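Local coordinates for protein TetR family transcriptional regulator (Clostridium perfringens, PDB 6AZH) that probably binds operator DNA as a dimeric TetR-family transcriptional regulator and may regulate fatty acid metabolism, at residues A[14-22]-A[97-105]. Residues are numbered along the deposited sequence; the frame is centred on the assembly and turned at random.
Sequences AAINVFATS and NRAFFKMVM
Ala-20 and Ala-99 meet where helix 6-26 of the DNA-binding domain passes helix 98-106 of the regulatory domain, a compact example of how small residues let two helices close up. The axes approach to 8.0 Å at a crossing angle of 53°, and the CB of Ala-20 sits 3.4 Å from the carbonyl O of Ala-99. One turn earlier, Ile-16 turns its CG2 branch inward. This methyl, anti to the backbone N (chi1 -77° for CG1), reaches the backbone N of Phe-100 at 3.5 Å and also touches the Ala-99 methyl, while CD1 lies loosely near the Phe-100 ring. Met-103, a selenomethionine, runs at about a right angle to Ile-16 and brings SE to 3.9 Å from Phe-19 CB, with its CG close behind. The selenium stands 61° off the normal of the Phe-19 ring, an oblique Met-aromatic contact. Val-57 of helix 50-74 touches both Ile-16 and Met-103, and Phe-54 packs edge-to-face with Phe-19, so Phe-19 and Met-103 are buried on this flank. The other flank is looser: exposed Asn-17 merely rests OD1 against the Ala-99 methyl at 3.7 Å, and the Lys-102 chain leads its amine away. With apolar contacts carrying the interface and neither salt bridges nor hydrogen bonds spanning it, the junction between the two domains is held by fit, which could in principle allow small shifts between them.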
loop_
_atom_site.group_PDB
_atom_site.type_symbol
_atom_site.label_atom_id
_atom_site.label_comp_id
_atom_site.label_asym_id
_atom_site.label_seq_id
_atom_site.Cartn_x
_atom_site.Cartn_y
_atom_site.Cartn_z
ATOM N N ALA A 14 4.489 14.791 -17.197
ATOM C CA ALA A 14 4.197 13.664 -18.071
ATOM C C ALA A 14 4.704 12.357 -17.485
ATOM O O ALA A 14 4.037 11.319 -17.603
ATOM C CB ALA A 14 4.801 13.888 -19.469
ATOM N N ALA A 15 5.894 12.370 -16.887
ATOM C CA ALA A 15 6.459 11.133 -16.365
ATOM C C ALA A 15 5.580 10.567 -15.257
ATOM O O ALA A 15 5.390 9.350 -15.167
ATOM C CB ALA A 15 7.874 11.368 -15.841
ATOM N N ILE A 16 5.034 11.434 -14.409
ATOM C CA ILE A 16 4.131 10.944 -13.364
ATOM C C ILE A 16 3.006 10.124 -13.979
ATOM O O ILE A 16 2.708 9.012 -13.530
ATOM C CB ILE A 16 3.573 12.107 -12.528
ATOM C CG1 ILE A 16 4.623 12.598 -11.540
ATOM C CG2 ILE A 16 2.345 11.646 -11.773
ATOM C CD1 ILE A 16 4.345 13.988 -11.012
ATOM N N ASN A 17 2.364 10.662 -15.025
ATOM C CA ASN A 17 1.221 9.970 -15.615
ATOM C C ASN A 17 1.641 8.688 -16.329
ATOM O O ASN A 17 0.956 7.664 -16.223
ATOM C CB ASN A 17 0.471 10.900 -16.560
ATOM C CG ASN A 17 -0.325 11.932 -15.824
ATOM O OD1 ASN A 17 -0.833 11.673 -14.730
ATOM N ND2 ASN A 17 -0.433 13.119 -16.405
ATOM N N VAL A 18 2.768 8.710 -17.045
ATOM C CA VAL A 18 3.236 7.496 -17.715
ATOM C C VAL A 18 3.558 6.416 -16.690
ATOM O O VAL A 18 3.069 5.281 -16.781
ATOM C CB VAL A 18 4.454 7.804 -18.605
ATOM C CG1 VAL A 18 5.005 6.518 -19.179
ATOM C CG2 VAL A 18 4.056 8.759 -19.745
ATOM N N PHE A 19 4.386 6.754 -15.696
ATOM C CA PHE A 19 4.721 5.796 -14.644
ATOM C C PHE A 19 3.466 5.306 -13.913
ATOM O O PHE A 19 3.359 4.121 -13.589
ATOM C CB PHE A 19 5.703 6.425 -13.651
ATOM C CG PHE A 19 7.115 6.542 -14.159
ATOM C CD1 PHE A 19 7.767 5.441 -14.703
ATOM C CD2 PHE A 19 7.805 7.750 -14.058
ATOM C CE1 PHE A 19 9.080 5.545 -15.153
ATOM C CE2 PHE A 19 9.118 7.869 -14.502
ATOM C CZ PHE A 19 9.760 6.760 -15.056
ATOM N N ALA A 20 2.511 6.199 -13.636
ATOM C CA ALA A 20 1.314 5.765 -12.913
ATOM C C ALA A 20 0.432 4.863 -13.766
ATOM O O ALA A 20 -0.227 3.963 -13.237
ATOM C CB ALA A 20 0.504 6.968 -12.427
ATOM N N THR A 21 0.417 5.079 -15.076
ATOM C CA THR A 21 -0.432 4.295 -15.963
ATOM C C THR A 21 0.179 2.927 -16.254
ATOM O O THR A 21 -0.494 1.896 -16.148
ATOM C CB THR A 21 -0.653 5.079 -17.261
ATOM O OG1 THR A 21 -1.448 6.237 -16.977
ATOM C CG2 THR A 21 -1.352 4.212 -18.311
ATOM N N SER A 22 1.460 2.904 -16.618
ATOM C CA SER A 22 2.102 1.722 -17.168
ATOM C C SER A 22 3.050 1.032 -16.208
ATOM O O SER A 22 3.516 -0.066 -16.521
ATOM C CB SER A 22 2.883 2.095 -18.440
ATOM O OG SER A 22 2.046 2.788 -19.338
ATOM N N ASN A 97 -2.670 14.604 -5.576
ATOM C CA ASN A 97 -1.504 14.063 -6.266
ATOM C C ASN A 97 -1.649 12.553 -6.401
ATOM O O ASN A 97 -0.748 11.784 -6.070
ATOM C CB ASN A 97 -0.211 14.426 -5.532
ATOM C CG ASN A 97 0.018 15.936 -5.447
ATOM O OD1 ASN A 97 0.542 16.549 -6.379
ATOM N ND2 ASN A 97 -0.397 16.544 -4.325
ATOM N N ARG A 98 -2.807 12.111 -6.881
ATOM C CA ARG A 98 -3.098 10.681 -6.852
ATOM C C ARG A 98 -2.195 9.908 -7.798
ATOM O O ARG A 98 -1.722 8.817 -7.454
ATOM C CB ARG A 98 -4.561 10.439 -7.185
ATOM C CG ARG A 98 -5.461 10.518 -5.950
ATOM C CD ARG A 98 -6.921 10.582 -6.359
ATOM N NE ARG A 98 -7.278 11.922 -6.812
ATOM C CZ ARG A 98 -8.328 12.203 -7.580
ATOM N NH1 ARG A 98 -9.139 11.232 -7.991
ATOM N NH2 ARG A 98 -8.567 13.461 -7.938
ATOM N N ALA A 99 -1.945 10.453 -8.994
ATOM C CA ALA A 99 -1.070 9.764 -9.939
ATOM C C ALA A 99 0.324 9.574 -9.350
ATOM O O ALA A 99 0.895 8.473 -9.410
ATOM C CB ALA A 99 -1.008 10.535 -11.263
ATOM N N PHE A 100 0.884 10.640 -8.772
ATOM C CA PHE A 100 2.204 10.557 -8.153
ATOM C C PHE A 100 2.248 9.473 -7.084
ATOM O O PHE A 100 3.203 8.687 -7.020
ATOM C CB PHE A 100 2.595 11.920 -7.558
ATOM C CG PHE A 100 3.874 11.890 -6.771
ATOM C CD1 PHE A 100 5.095 11.977 -7.399
ATOM C CD2 PHE A 100 3.858 11.792 -5.395
ATOM C CE1 PHE A 100 6.302 11.928 -6.664
ATOM C CE2 PHE A 100 5.033 11.761 -4.669
ATOM C CZ PHE A 100 6.256 11.825 -5.297
ATOM N N PHE A 101 1.226 9.414 -6.229
ATOM C CA PHE A 101 1.256 8.454 -5.132
ATOM C C PHE A 101 1.158 7.019 -5.637
ATOM O O PHE A 101 1.814 6.129 -5.091
ATOM C CB PHE A 101 0.142 8.757 -4.133
ATOM C CG PHE A 101 0.428 8.235 -2.769
ATOM C CD1 PHE A 101 1.255 8.942 -1.913
ATOM C CD2 PHE A 101 -0.102 7.028 -2.352
ATOM C CE1 PHE A 101 1.529 8.467 -0.653
ATOM C CE2 PHE A 101 0.170 6.543 -1.088
ATOM C CZ PHE A 101 0.994 7.259 -0.244
ATOM N N LYS A 102 0.371 6.781 -6.694
ATOM C CA LYS A 102 0.318 5.456 -7.317
ATOM C C LYS A 102 1.670 5.057 -7.896
ATOM O O LYS A 102 2.086 3.893 -7.790
ATOM C CB LYS A 102 -0.730 5.439 -8.427
ATOM C CG LYS A 102 -2.158 5.504 -7.936
ATOM C CD LYS A 102 -3.092 5.652 -9.122
ATOM C CE LYS A 102 -4.480 6.009 -8.669
ATOM N NZ LYS A 102 -5.240 6.561 -9.816
HETATM N N MSE A 103 2.336 5.995 -8.566
HETATM C CA MSE A 103 3.671 5.777 -9.080
HETATM C C MSE A 103 4.601 5.308 -7.960
HETATM O O MSE A 103 5.330 4.325 -8.125
HETATM C CB MSE A 103 4.198 7.062 -9.701
HETATM C CG MSE A 103 5.700 7.189 -9.632
HETATM SE SE MSE A 103 6.285 8.750 -10.523
HETATM C CE MSE A 103 5.884 9.838 -9.162
ATOM N N VAL A 104 4.562 6.017 -6.820
ATOM C CA VAL A 104 5.361 5.635 -5.651
ATOM C C VAL A 104 4.977 4.237 -5.186
ATOM O O VAL A 104 5.832 3.361 -5.017
ATOM C CB VAL A 104 5.172 6.660 -4.510
ATOM C CG1 VAL A 104 5.781 6.147 -3.209
ATOM C CG2 VAL A 104 5.801 7.995 -4.858
HETATM N N MSE A 105 3.688 4.016 -4.956
HETATM C CA MSE A 105 3.228 2.736 -4.453
HETATM C C MSE A 105 3.606 1.579 -5.349
HETATM O O MSE A 105 3.897 0.498 -4.862
HETATM C CB MSE A 105 1.720 2.728 -4.240
HETATM C CG MSE A 105 1.265 3.801 -3.326
HETATM SE SE MSE A 105 1.874 3.287 -1.549
HETATM C CE MSE A 105 3.288 4.679 -1.279
#